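Local coordinates for CRISPR-associated protein, Cse1 family (Acidimicrobium ferrooxidans, PDB 4H3T) that probably serves as the large Cse1 subunit of a type I-E CRISPR Cascade complex, which recognises invading DNA, at residues F111-D116 and R162-R167; P235-D240 and L257-G262; V419-Y424 and A450-L455; Y424-L429 and R439-K444. The protein carries 1 engineered substitution. One frame throughout, in Å; residues are numbered along the deposited sequence.

Overall arrangement
Four contacts close four loops along the chain, in two clusters on opposite sides of its centre. Interaction 1 comes first, bringing the loop at 111-116 back onto helix 157-170. Interaction 2 follows in series and draws the loop at 235-240 against the turn that leads into strand 263-272. Their centres lie 11 Å apart and they touch, Phe111 and Phe112 packing on Trp237, so the two form one buried cluster. About 50 Å from interaction 1, centre to centre, interaction 3 joins residues 419-424 to helix 445-473. The loop it closes contains interaction 4, a small two-stranded antiparallel pairing; Tyr424 belongs to both.

Interaction 1: F111-D116 and R162-R167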
loop_
_atom_site.group_PDB
_atom_site.type_symbol
_atom_site.label_atom_id
_atom_site.label_comp_id
_atom_site.label_asym_id
_atom_site.label_seq_id
_atom_site.Cartn_x
_atom_site.Cartn_y
_atom_site.Cartn_z
ATOM N N PHE A 111 -20.939 13.275 8.467
ATOM C CA PHE A 111 -19.508 13.058 8.284
ATOM C C PHE A 111 -19.189 12.433 6.922
ATOM O O PHE A 111 -19.747 11.394 6.586
ATOM C CB PHE A 111 -18.971 12.148 9.394
ATOM C CG PHE A 111 -17.485 11.869 9.284
ATOM C CD1 PHE A 111 -16.566 12.770 9.763
ATOM C CD2 PHE A 111 -17.020 10.694 8.706
ATOM C CE1 PHE A 111 -15.200 12.522 9.654
ATOM C CE2 PHE A 111 -15.647 10.425 8.646
ATOM C CZ PHE A 111 -14.754 11.344 9.126
ATOM N N PHE A 112 -18.307 13.077 6.144
ATOM C CA PHE A 112 -17.843 12.643 4.829
ATOM C C PHE A 112 -18.990 12.459 3.841
ATOM O O PHE A 112 -18.881 11.715 2.823
ATOM C CB PHE A 112 -16.975 11.367 4.971
ATOM C CG PHE A 112 -15.503 11.576 5.231
ATOM C CD1 PHE A 112 -15.042 12.704 5.908
ATOM C CD2 PHE A 112 -14.561 10.687 4.726
ATOM C CE1 PHE A 112 -13.665 12.925 6.062
ATOM C CE2 PHE A 112 -13.202 10.889 4.935
ATOM C CZ PHE A 112 -12.768 11.958 5.681
ATOM N N GLN A 113 -20.124 13.203 4.094
ATOM C CA GLN A 113 -21.314 13.095 3.268
ATOM C C GLN A 113 -21.832 14.445 2.870
ATOM O O GLN A 113 -21.415 15.475 3.417
ATOM C CB GLN A 113 -22.395 12.305 4.021
ATOM C CG GLN A 113 -22.056 10.837 4.244
ATOM C CD GLN A 113 -22.919 10.302 5.319
ATOM O OE1 GLN A 113 -24.112 10.060 5.110
ATOM N NE2 GLN A 113 -22.439 10.350 6.539
ATOM N N VAL A 114 -22.811 14.417 1.954
ATOM C CA VAL A 114 -23.586 15.583 1.478
ATOM C C VAL A 114 -25.003 15.365 1.963
ATOM O O VAL A 114 -25.681 14.446 1.499
ATOM C CB VAL A 114 -23.521 15.734 -0.046
ATOM C CG1 VAL A 114 -24.369 16.934 -0.485
ATOM C CG2 VAL A 114 -22.063 15.858 -0.506
ATOM N N ALA A 115 -25.470 16.214 2.879
ATOM C CA ALA A 115 -26.759 16.028 3.529
ATOM C C ALA A 115 -27.970 15.963 2.586
ATOM O O ALA A 115 -28.953 15.251 2.878
ATOM C CB ALA A 115 -27.002 17.167 4.496
ATOM N N ASP A 116 -27.983 16.801 1.563
ATOM C CA ASP A 116 -29.175 16.869 0.691
ATOM C C ASP A 116 -28.914 16.179 -0.629
ATOM O O ASP A 116 -29.562 16.510 -1.591
ATOM C CB ASP A 116 -29.509 18.372 0.450
ATOM C CG ASP A 116 -29.849 19.113 1.736
ATOM O OD1 ASP A 116 -30.775 18.649 2.473
ATOM O OD2 ASP A 116 -29.171 20.130 2.033
ATOM N N ARG A 162 -16.553 2.971 8.090
ATOM C CA ARG A 162 -15.272 2.488 7.587
ATOM C C ARG A 162 -15.256 2.486 6.060
ATOM O O ARG A 162 -14.312 3.000 5.455
ATOM C CB ARG A 162 -14.976 1.093 8.086
ATOM C CG ARG A 162 -14.620 1.052 9.540
ATOM C CD ARG A 162 -14.106 -0.297 9.967
ATOM N NE ARG A 162 -15.044 -1.396 9.804
ATOM C CZ ARG A 162 -15.812 -1.922 10.743
ATOM N NH1 ARG A 162 -15.892 -1.359 11.939
ATOM N NH2 ARG A 162 -16.579 -2.967 10.470
ATOM N N TRP A 163 -16.325 1.962 5.433
ATOM C CA TRP A 163 -16.366 1.921 3.988
ATOM C C TRP A 163 -16.518 3.288 3.332
ATOM O O TRP A 163 -16.068 3.472 2.182
ATOM C CB TRP A 163 -17.418 1.000 3.484
ATOM C CG TRP A 163 -17.079 -0.430 3.742
ATOM C CD1 TRP A 163 -17.773 -1.306 4.525
ATOM C CD2 TRP A 163 -16.021 -1.173 3.153
ATOM N NE1 TRP A 163 -17.192 -2.553 4.462
ATOM C CE2 TRP A 163 -16.059 -2.474 3.720
ATOM C CE3 TRP A 163 -14.925 -0.831 2.337
ATOM C CZ2 TRP A 163 -15.153 -3.469 3.359
ATOM C CZ3 TRP A 163 -14.028 -1.815 1.995
ATOM C CH2 TRP A 163 -14.123 -3.106 2.543
ATOM N N LEU A 164 -17.134 4.229 4.040
ATOM C CA LEU A 164 -17.279 5.600 3.584
ATOM C C LEU A 164 -15.902 6.277 3.446
ATOM O O LEU A 164 -15.622 6.874 2.430
ATOM C CB LEU A 164 -18.168 6.349 4.570
ATOM C CG LEU A 164 -18.375 7.815 4.413
ATOM C CD1 LEU A 164 -19.026 8.126 3.069
ATOM C CD2 LEU A 164 -19.246 8.332 5.550
ATOM N N VAL A 165 -15.027 6.090 4.456
ATOM C CA VAL A 165 -13.692 6.596 4.479
ATOM C C VAL A 165 -12.902 5.949 3.364
ATOM O O VAL A 165 -12.228 6.627 2.595
ATOM C CB VAL A 165 -13.032 6.390 5.856
ATOM C CG1 VAL A 165 -11.548 6.833 5.797
ATOM C CG2 VAL A 165 -13.768 7.210 6.925
ATOM N N GLU A 166 -13.087 4.661 3.175
ATOM C CA GLU A 166 -12.382 3.958 2.125
ATOM C C GLU A 166 -12.834 4.387 0.747
ATOM O O GLU A 166 -11.988 4.494 -0.151
ATOM C CB GLU A 166 -12.566 2.425 2.315
ATOM C CG GLU A 166 -11.729 1.519 1.395
ATOM C CD GLU A 166 -12.351 1.086 0.078
ATOM O OE1 GLU A 166 -13.398 1.657 -0.289
ATOM O OE2 GLU A 166 -11.749 0.238 -0.628
ATOM N N ARG A 167 -14.147 4.604 0.533
ATOM C CA ARG A 167 -14.641 4.854 -0.815
ATOM C C ARG A 167 -14.193 6.200 -1.366
ATOM O O ARG A 167 -14.026 6.322 -2.563
ATOM C CB ARG A 167 -16.167 4.713 -0.859
ATOM C CG ARG A 167 -16.723 4.722 -2.252
ATOM C CD ARG A 167 -16.086 3.730 -3.202
ATOM N NE ARG A 167 -17.052 3.368 -4.224
ATOM C CZ ARG A 167 -17.918 2.378 -4.141
ATOM N NH1 ARG A 167 -18.831 2.201 -5.099
ATOM N NH2 ARG A 167 -17.918 1.574 -3.086
#
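Phe111 O accepts a hydrogen bond from Gln113 NE2 at 2.9 Å and is also touched by the methyl Leu164 CD2, at 3.3 Å. The Gln113 amide is fixed further, because NE2 also bonds Leu104 O while OE1 accepts from Leu267 N. Its flat end is therefore held against rotation. Leu164 is the wedge of the contact: with CG anti to its own N (chi1 174°), it sets CD2 against Phe112 CB at 3.8 Å while CD1 comes to 3.6 Å from Phe112 O, which accepts a hydrogen bond from His168 NE2. From the next residue, Val165 CG2 meets the Phe111 ring at its edge, 4.1 Å from CE2, and reaches Phe112 CD2 at an oblique angle. The two phenylalanine rings overlap near their rims, each laying an atom over a face of the other. Val165 packs on Leu56 and Leu59 of helix 52-68, and Leu164 touches Ile265 of strand 263-272, so helix 157-170 meets the loop, helix 52-68 and strand 263-272 in one buried place.

Interaction 2: P235-D240 and L257-G262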
loop_
_atom_site.group_PDB
_atom_site.type_symbol
_atom_site.label_atom_id
_atom_site.label_comp_id
_atom_site.label_asym_id
_atom_site.label_seq_id
_atom_site.Cartn_x
_atom_site.Cartn_y
_atom_site.Cartn_z
ATOM N N PRO A 235 -8.497 19.635 7.674
ATOM C CA PRO A 235 -9.179 18.484 7.073
ATOM C C PRO A 235 -10.610 18.820 6.640
ATOM O O PRO A 235 -11.150 19.862 7.005
ATOM C CB PRO A 235 -9.152 17.458 8.202
ATOM C CG PRO A 235 -9.177 18.267 9.421
ATOM C CD PRO A 235 -8.390 19.470 9.143
ATOM N N ALA A 236 -11.219 17.891 5.924
ATOM C CA ALA A 236 -12.528 18.054 5.317
ATOM C C ALA A 236 -13.631 18.462 6.318
ATOM O O ALA A 236 -14.474 19.293 5.964
ATOM C CB ALA A 236 -12.932 16.796 4.572
ATOM N N TRP A 237 -13.615 17.893 7.517
ATOM C CA TRP A 237 -14.629 18.172 8.553
ATOM C C TRP A 237 -14.443 19.534 9.204
ATOM O O TRP A 237 -15.346 19.936 9.896
ATOM C CB TRP A 237 -14.696 17.082 9.645
ATOM C CG TRP A 237 -13.426 16.892 10.373
ATOM C CD1 TRP A 237 -12.883 17.701 11.338
ATOM C CD2 TRP A 237 -12.442 15.907 10.066
ATOM N NE1 TRP A 237 -11.692 17.192 11.744
ATOM C CE2 TRP A 237 -11.360 16.122 10.934
ATOM C CE3 TRP A 237 -12.397 14.824 9.182
ATOM C CZ2 TRP A 237 -10.226 15.322 10.908
ATOM C CZ3 TRP A 237 -11.265 14.040 9.158
ATOM C CH2 TRP A 237 -10.223 14.258 10.069
ATOM N N GLU A 238 -13.338 20.269 8.959
ATOM C CA GLU A 238 -13.187 21.648 9.413
ATOM C C GLU A 238 -13.563 22.566 8.307
ATOM O O GLU A 238 -13.711 23.729 8.538
ATOM C CB GLU A 238 -11.749 21.960 9.883
ATOM C CG GLU A 238 -11.387 21.195 11.142
ATOM C CD GLU A 238 -10.104 21.673 11.765
ATOM O OE1 GLU A 238 -9.795 22.875 11.660
ATOM O OE2 GLU A 238 -9.393 20.835 12.355
ATOM N N ARG A 239 -13.685 22.075 7.081
ATOM C CA ARG A 239 -14.056 22.940 5.955
ATOM C C ARG A 239 -15.590 22.998 5.838
ATOM O O ARG A 239 -16.318 22.221 6.459
ATOM C CB ARG A 239 -13.380 22.384 4.673
ATOM C CG ARG A 239 -11.857 22.374 4.803
ATOM C CD ARG A 239 -11.150 21.372 3.844
ATOM N NE ARG A 239 -10.648 22.100 2.692
ATOM C CZ ARG A 239 -9.441 22.635 2.569
ATOM N NH1 ARG A 239 -9.123 23.322 1.486
ATOM N NH2 ARG A 239 -8.525 22.451 3.510
ATOM N N ASP A 240 -16.070 23.940 5.081
ATOM C CA ASP A 240 -17.489 23.996 4.781
ATOM C C ASP A 240 -17.934 22.675 4.128
ATOM O O ASP A 240 -17.189 22.130 3.290
ATOM C CB ASP A 240 -17.803 25.110 3.796
ATOM C CG ASP A 240 -17.623 26.511 4.328
ATOM O OD1 ASP A 240 -17.628 26.680 5.568
ATOM O OD2 ASP A 240 -17.439 27.424 3.509
ATOM N N LEU A 257 -5.371 16.578 2.040
ATOM C CA LEU A 257 -5.207 15.424 1.172
ATOM C C LEU A 257 -5.613 14.127 1.824
ATOM O O LEU A 257 -6.316 13.327 1.205
ATOM C CB LEU A 257 -3.791 15.305 0.671
ATOM C CG LEU A 257 -3.483 14.137 -0.317
ATOM C CD1 LEU A 257 -4.422 14.150 -1.549
ATOM C CD2 LEU A 257 -2.019 14.226 -0.715
ATOM N N PHE A 258 -5.179 13.925 3.054
ATOM C CA PHE A 258 -5.523 12.740 3.807
ATOM C C PHE A 258 -7.056 12.555 4.087
ATOM O O PHE A 258 -7.432 11.477 4.473
ATOM C CB PHE A 258 -4.777 12.703 5.115
ATOM C CG PHE A 258 -3.278 12.462 5.076
ATOM C CD1 PHE A 258 -2.599 12.324 3.872
ATOM C CD2 PHE A 258 -2.558 12.379 6.241
ATOM C CE1 PHE A 258 -1.193 12.143 3.852
ATOM C CE2 PHE A 258 -1.165 12.259 6.231
ATOM C CZ PHE A 258 -0.508 12.004 5.041
ATOM N N THR A 259 -7.898 13.597 3.920
ATOM C CA THR A 259 -9.327 13.521 4.137
ATOM C C THR A 259 -10.090 13.919 2.881
ATOM O O THR A 259 -11.234 14.344 2.960
ATOM C CB THR A 259 -9.668 14.437 5.304
ATOM O OG1 THR A 259 -9.344 15.809 4.988
ATOM C CG2 THR A 259 -8.973 14.018 6.576
ATOM N N TRP A 260 -9.466 13.746 1.717
ATOM C CA TRP A 260 -9.995 14.245 0.458
ATOM C C TRP A 260 -11.369 13.701 0.143
ATOM O O TRP A 260 -11.563 12.487 0.150
ATOM C CB TRP A 260 -9.019 13.868 -0.691
ATOM C CG TRP A 260 -9.227 14.642 -1.941
ATOM C CD1 TRP A 260 -9.789 14.200 -3.100
ATOM C CD2 TRP A 260 -8.801 15.983 -2.181
ATOM N NE1 TRP A 260 -9.713 15.178 -4.060
ATOM C CE2 TRP A 260 -9.106 16.285 -3.525
ATOM C CE3 TRP A 260 -8.098 16.925 -1.430
ATOM C CZ2 TRP A 260 -8.705 17.477 -4.127
ATOM C CZ3 TRP A 260 -7.695 18.100 -2.035
ATOM C CH2 TRP A 260 -8.029 18.380 -3.358
ATOM N N GLN A 261 -12.296 14.585 -0.140
ATOM C CA GLN A 261 -13.627 14.213 -0.595
ATOM C C GLN A 261 -13.562 13.942 -2.078
ATOM O O GLN A 261 -14.087 14.704 -2.914
ATOM C CB GLN A 261 -14.644 15.303 -0.213
ATOM C CG GLN A 261 -14.637 15.628 1.277
ATOM C CD GLN A 261 -15.104 14.471 2.114
ATOM O OE1 GLN A 261 -16.287 14.205 2.224
ATOM N NE2 GLN A 261 -14.181 13.732 2.661
ATOM N N GLY A 262 -13.083 12.734 -2.392
ATOM C CA GLY A 262 -12.975 12.256 -3.767
ATOM C C GLY A 262 -14.289 11.809 -4.365
ATOM O O GLY A 262 -14.384 11.613 -5.576
#
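The type I beta turn from Leu257 to Trp260, at the exit of helix 254-257, presents Thr259 to Ala236. Ala236 N gives its hydrogen to Thr259 OG1 over 3.0 Å, at an N-H...O angle of 154°. The hydroxyl has further partners in Cys255 O and Asp256 O, so a buried oxygen is tied both to the helix behind it and to the loop in front. With Thr259 chi1 at 62°, CG2 turns toward the indole of Trp237 and comes to 3.5 Å from CZ3, the two side chains crossing at about a right angle. Pro235 CG lies over one face of that indole, toward its rim. Ala236 CB packs 3.4 Å from Thr259 O and 3.8 Å from Gln261 NE2. Gln261 NE2 in turn bonds Thr259 O at 3.0 Å, with the acceptor close to its amide plane. A beta turn followed by an inverse gamma turn centred on Gln261 makes a compact helix-to-strand connection, its threonine hydroxyl bonding carbonyls of the helix it leaves.

Interaction 3: V419-Y424 and A450-L455; sequences VAEARY and AARSAL
Arg452 NH1 bonds Glu421 OE1 at 2.8 Å, a salt bridge made through a single pair of atoms. The bond is bent, its N-H...O angle 130°, and the carboxylate oxygen stands out of the guanidinium plane; the two flat groups are nearly perpendicular, 88° apart. Glu421 reaches the guanidinium with CG between its N and carbonyl carbon (chi1 75°) and the rest of the chain extended. With an alanine at Arg452, the Glu421 carboxylate would probably lose this charge partner and be freer to swing. Nearby, a water donates to Ala451 O at 2.8 Å and accepts a weak bond from Arg423 NH1. These polar links flank the place where helix 417-420 and the short 3-10 segment after it lie against helix 445-473, in the C-terminal helical bundle. Small residues bring the backbones close: Ala420 CB fits against Ala451 O at 3.6 Å and Arg452 CA at 3.8 Å. Leu455 CD2 closes on the same methyl, while its side chain also touches Arg501 and Glu502 of helix 481-504. On the outer flank, Ala451 CB meets the Tyr424 ring at its edge, 3.9 Å from CE2, and lies over one face of the Arg423 guanidinium.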
loop_
_atom_site.group_PDB
_atom_site.type_symbol
_atom_site.label_atom_id
_atom_site.label_comp_id
_atom_site.label_asym_id
_atom_site.label_seq_id
_atom_site.Cartn_x
_atom_site.Cartn_y
_atom_site.Cartn_z
ATOM N N VAL A 419 16.654 -26.404 -16.249
ATOM C CA VAL A 419 16.165 -27.669 -15.715
ATOM C C VAL A 419 14.659 -27.770 -16.006
ATOM O O VAL A 419 14.173 -28.850 -16.362
ATOM C CB VAL A 419 16.501 -27.774 -14.183
ATOM C CG1 VAL A 419 15.711 -28.893 -13.508
ATOM C CG2 VAL A 419 17.990 -27.965 -14.003
ATOM N N ALA A 420 13.904 -26.670 -15.821
ATOM C CA ALA A 420 12.439 -26.672 -16.042
ATOM C C ALA A 420 12.095 -27.078 -17.483
ATOM O O ALA A 420 11.121 -27.778 -17.734
ATOM C CB ALA A 420 11.877 -25.295 -15.768
ATOM N N GLU A 421 12.899 -26.644 -18.410
ATOM C CA GLU A 421 12.631 -26.932 -19.815
ATOM C C GLU A 421 13.137 -28.310 -20.287
ATOM O O GLU A 421 12.916 -28.663 -21.462
ATOM C CB GLU A 421 13.246 -25.832 -20.679
ATOM C CG GLU A 421 14.741 -25.894 -20.821
ATOM C CD GLU A 421 15.291 -24.697 -21.555
ATOM O OE1 GLU A 421 14.516 -23.758 -21.829
ATOM O OE2 GLU A 421 16.499 -24.711 -21.877
ATOM N N ALA A 422 13.905 -29.044 -19.434
ATOM C CA ALA A 422 14.503 -30.310 -19.832
ATOM C C ALA A 422 13.472 -31.296 -20.372
ATOM O O ALA A 422 13.756 -31.998 -21.338
ATOM C CB ALA A 422 15.244 -30.953 -18.652
ATOM N N ARG A 423 12.297 -31.351 -19.789
ATOM C CA ARG A 423 11.271 -32.283 -20.292
ATOM C C ARG A 423 10.799 -31.957 -21.756
ATOM O O ARG A 423 10.208 -32.807 -22.385
ATOM C CB ARG A 423 10.085 -32.354 -19.320
ATOM C CG ARG A 423 9.022 -31.314 -19.357
ATOM C CD ARG A 423 8.230 -31.315 -18.003
ATOM N NE ARG A 423 8.945 -30.409 -17.108
ATOM C CZ ARG A 423 8.430 -29.494 -16.298
ATOM N NH1 ARG A 423 9.228 -28.675 -15.638
ATOM N NH2 ARG A 423 7.106 -29.395 -16.133
ATOM N N TYR A 424 11.102 -30.786 -22.278
ATOM C CA TYR A 424 10.675 -30.350 -23.613
ATOM C C TYR A 424 11.841 -30.246 -24.556
ATOM O O TYR A 424 11.676 -29.843 -25.685
ATOM C CB TYR A 424 9.968 -28.957 -23.527
ATOM C CG TYR A 424 8.821 -28.929 -22.550
ATOM C CD1 TYR A 424 7.749 -29.805 -22.682
ATOM C CD2 TYR A 424 8.864 -28.124 -21.424
ATOM C CE1 TYR A 424 6.762 -29.890 -21.710
ATOM C CE2 TYR A 424 7.869 -28.170 -20.472
ATOM C CZ TYR A 424 6.787 -29.018 -20.646
ATOM O OH TYR A 424 5.804 -29.072 -19.705
ATOM N N ALA A 450 6.427 -21.143 -20.046
ATOM C CA ALA A 450 5.520 -21.157 -18.905
ATOM C C ALA A 450 6.089 -22.099 -17.806
ATOM O O ALA A 450 6.055 -21.753 -16.639
ATOM C CB ALA A 450 4.118 -21.604 -19.356
ATOM N N ALA A 451 6.694 -23.231 -18.162
ATOM C CA ALA A 451 7.311 -24.098 -17.152
ATOM C C ALA A 451 8.502 -23.400 -16.446
ATOM O O ALA A 451 8.741 -23.648 -15.283
ATOM C CB ALA A 451 7.768 -25.398 -17.775
ATOM N N ARG A 452 9.317 -22.652 -17.182
ATOM C CA ARG A 452 10.425 -21.902 -16.572
ATOM C C ARG A 452 9.896 -20.887 -15.531
ATOM O O ARG A 452 10.444 -20.790 -14.428
ATOM C CB ARG A 452 11.261 -21.191 -17.620
ATOM C CG ARG A 452 12.000 -22.128 -18.537
ATOM C CD ARG A 452 13.165 -21.521 -19.337
ATOM N NE ARG A 452 12.676 -20.526 -20.250
ATOM C CZ ARG A 452 12.285 -20.716 -21.507
ATOM N NH1 ARG A 452 12.387 -21.912 -22.078
ATOM N NH2 ARG A 452 11.785 -19.723 -22.194
ATOM N N SER A 453 8.806 -20.170 -15.876
ATOM C CA SER A 453 8.186 -19.223 -14.967
ATOM C C SER A 453 7.663 -19.904 -13.741
ATOM O O SER A 453 7.848 -19.365 -12.660
ATOM C CB SER A 453 7.051 -18.467 -15.649
ATOM O OG SER A 453 6.452 -17.598 -14.707
ATOM N N ALA A 454 6.977 -21.071 -13.890
ATOM C CA ALA A 454 6.445 -21.820 -12.738
ATOM C C ALA A 454 7.589 -22.237 -11.793
ATOM O O ALA A 454 7.461 -22.061 -10.603
ATOM C CB ALA A 454 5.627 -23.045 -13.181
ATOM N N LEU A 455 8.707 -22.711 -12.306
ATOM C CA LEU A 455 9.807 -23.125 -11.425
ATOM C C LEU A 455 10.472 -21.906 -10.755
ATOM O O LEU A 455 10.857 -21.995 -9.592
ATOM C CB LEU A 455 10.827 -24.022 -12.147
ATOM C CG LEU A 455 11.852 -24.794 -11.234
ATOM C CD1 LEU A 455 11.145 -25.704 -10.191
ATOM C CD2 LEU A 455 12.708 -25.627 -12.064
HETATM O O HOH W 1 7.759 -26.007 -14.197
#

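Interaction 4: Y424-L429 and R439-K444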
loop_
_atom_site.group_PDB
_atom_site.type_symbol
_atom_site.label_atom_id
_atom_site.label_comp_id
_atom_site.label_asym_id
_atom_site.label_seq_id
_atom_site.Cartn_x
_atom_site.Cartn_y
_atom_site.Cartn_z
ATOM N N TYR A 424 11.102 -30.786 -22.278
ATOM C CA TYR A 424 10.675 -30.350 -23.613
ATOM C C TYR A 424 11.841 -30.246 -24.556
ATOM O O TYR A 424 11.676 -29.843 -25.685
ATOM C CB TYR A 424 9.968 -28.957 -23.527
ATOM C CG TYR A 424 8.821 -28.929 -22.550
ATOM C CD1 TYR A 424 7.749 -29.805 -22.682
ATOM C CD2 TYR A 424 8.864 -28.124 -21.424
ATOM C CE1 TYR A 424 6.762 -29.890 -21.710
ATOM C CE2 TYR A 424 7.869 -28.170 -20.472
ATOM C CZ TYR A 424 6.787 -29.018 -20.646
ATOM O OH TYR A 424 5.804 -29.072 -19.705
ATOM N N LEU A 425 13.045 -30.505 -24.079
ATOM C CA LEU A 425 14.208 -30.367 -24.934
ATOM C C LEU A 425 14.311 -31.480 -25.978
ATOM O O LEU A 425 13.942 -32.638 -25.717
ATOM C CB LEU A 425 15.454 -30.398 -24.054
ATOM C CG LEU A 425 16.638 -29.641 -24.523
ATOM C CD1 LEU A 425 16.441 -28.176 -24.339
ATOM C CD2 LEU A 425 17.915 -30.094 -23.751
ATOM N N SER A 426 14.766 -31.072 -27.180
ATOM C CA SER A 426 15.096 -31.909 -28.349
ATOM C C SER A 426 16.584 -32.044 -28.454
ATOM O O SER A 426 17.298 -31.199 -27.930
ATOM C CB SER A 426 14.606 -31.244 -29.664
ATOM O OG SER A 426 13.221 -31.502 -29.724
ATOM N N TYR A 427 17.046 -33.078 -29.184
ATOM C CA TYR A 427 18.410 -33.258 -29.627
ATOM C C TYR A 427 18.293 -33.205 -31.160
ATOM O O TYR A 427 17.880 -34.169 -31.776
ATOM C CB TYR A 427 19.074 -34.533 -29.123
ATOM C CG TYR A 427 20.528 -34.570 -29.517
ATOM C CD1 TYR A 427 21.472 -33.832 -28.819
ATOM C CD2 TYR A 427 20.959 -35.336 -30.590
ATOM C CE1 TYR A 427 22.808 -33.877 -29.153
ATOM C CE2 TYR A 427 22.301 -35.371 -30.955
ATOM C CZ TYR A 427 23.226 -34.656 -30.226
ATOM O OH TYR A 427 24.544 -34.694 -30.579
ATOM N N ASP A 428 18.520 -32.042 -31.729
ATOM C CA ASP A 428 18.206 -31.757 -33.111
ATOM C C ASP A 428 19.433 -31.827 -34.006
ATOM O O ASP A 428 20.258 -30.908 -34.010
ATOM C CB ASP A 428 17.548 -30.385 -33.169
ATOM C CG ASP A 428 16.957 -30.011 -34.523
ATOM O OD1 ASP A 428 17.375 -30.621 -35.559
ATOM O OD2 ASP A 428 16.128 -29.095 -34.556
ATOM N N LEU A 429 19.491 -32.920 -34.814
ATOM C CA LEU A 429 20.587 -33.274 -35.704
ATOM C C LEU A 429 20.780 -32.338 -36.910
ATOM O O LEU A 429 21.794 -32.458 -37.594
ATOM C CB LEU A 429 20.404 -34.706 -36.229
ATOM C CG LEU A 429 20.602 -35.874 -35.216
ATOM C CD1 LEU A 429 20.049 -37.162 -35.798
ATOM C CD2 LEU A 429 22.072 -36.135 -34.939
ATOM N N ARG A 439 18.038 -28.067 -27.794
ATOM C CA ARG A 439 17.161 -26.925 -27.943
ATOM C C ARG A 439 15.689 -27.317 -27.726
ATOM O O ARG A 439 15.279 -28.458 -27.964
ATOM C CB ARG A 439 17.359 -26.343 -29.347
ATOM C CG ARG A 439 16.891 -27.284 -30.457
ATOM C CD ARG A 439 17.262 -26.842 -31.832
ATOM N NE ARG A 439 16.941 -25.438 -32.115
ATOM C CZ ARG A 439 15.797 -24.984 -32.630
ATOM N NH1 ARG A 439 14.797 -25.822 -32.903
ATOM N NH2 ARG A 439 15.639 -23.691 -32.869
ATOM N N VAL A 440 14.893 -26.330 -27.359
ATOM C CA VAL A 440 13.448 -26.513 -27.260
ATOM C C VAL A 440 12.899 -26.294 -28.657
ATOM O O VAL A 440 13.111 -25.224 -29.198
ATOM C CB VAL A 440 12.765 -25.546 -26.260
ATOM C CG1 VAL A 440 11.256 -25.714 -26.315
ATOM C CG2 VAL A 440 13.293 -25.752 -24.853
ATOM N N PRO A 441 12.189 -27.217 -29.253
ATOM C CA PRO A 441 11.621 -26.917 -30.580
ATOM C C PRO A 441 10.567 -25.806 -30.510
ATOM O O PRO A 441 9.938 -25.552 -29.459
ATOM C CB PRO A 441 11.027 -28.249 -31.040
ATOM C CG PRO A 441 10.894 -29.075 -29.863
ATOM C CD PRO A 441 11.747 -28.530 -28.737
ATOM N N GLU A 442 10.428 -25.094 -31.614
ATOM C CA GLU A 442 9.552 -23.922 -31.704
ATOM C C GLU A 442 8.083 -24.242 -31.281
ATOM O O GLU A 442 7.498 -23.438 -30.562
ATOM C CB GLU A 442 9.574 -23.337 -33.154
ATOM C CG GLU A 442 10.901 -22.652 -33.495
ATOM C CD GLU A 442 12.105 -23.489 -33.932
ATOM O OE1 GLU A 442 12.081 -24.748 -33.872
ATOM O OE2 GLU A 442 13.113 -22.847 -34.311
ATOM N N GLY A 443 7.555 -25.421 -31.666
ATOM C CA GLY A 443 6.213 -25.849 -31.275
ATOM C C GLY A 443 5.997 -25.980 -29.771
ATOM O O GLY A 443 4.852 -25.901 -29.337
ATOM N N LYS A 444 7.084 -26.107 -28.955
ATOM C CA LYS A 444 7.005 -26.204 -27.477
ATOM C C LYS A 444 7.579 -25.000 -26.768
ATOM O O LYS A 444 7.625 -24.993 -25.523
ATOM C CB LYS A 444 7.759 -27.438 -27.005
ATOM C CG LYS A 444 7.128 -28.727 -27.535
ATOM C CD LYS A 444 7.893 -29.928 -27.075
ATOM C CE LYS A 444 7.525 -31.227 -27.798
ATOM N NZ LYS A 444 8.573 -32.269 -27.585
HETATM O O HOH W 2 11.123 -31.785 -27.540
HETATM O O HOH W 3 14.329 -28.701 -32.634
#
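Ser426 and Arg439 form an antiparallel hydrogen-bonded pair, the firm part of this contact: Ser426 N bonds Arg439 O at 2.8 Å and Arg439 N bonds Ser426 O at 3.2 Å. Packing is close beside it. Leu425 CD1 lies 3.6 Å from Arg439 C and also meets Val440 CG2, while Pro441 CD sits 3.3 Å from Tyr424 O. Arg439 CG lies between its N and carbonyl carbon (chi1 66°) and the chain bends at chi3 (-49°), resting CD on Asp428 CB at 3.8 Å.

From its own segment Glu442 clamps the guanidinium end-on, NH1 to OE1 at 3.1 Å and NH2 to OE2 at 3.0 Å. The link across to Asp428 is looser: OD2 is 3.9 Å from Arg439 NH1, a long ion pair bridged by a water, while OD1 bonds Ser430 OG. Another water on this solvent side joins Tyr424 O, Ser426 OG and Lys444 NZ. A leucine in place of Arg439 would probably leave Glu442 without its two-nitrogen clamp and Asp428 without its water-mediated mate. Beside this pairing, Val440 and Tyr424 pack on Ala448 of helix 445-473, which starts just after Lys444, and Leu425 touches Ala513 of helix 511-532.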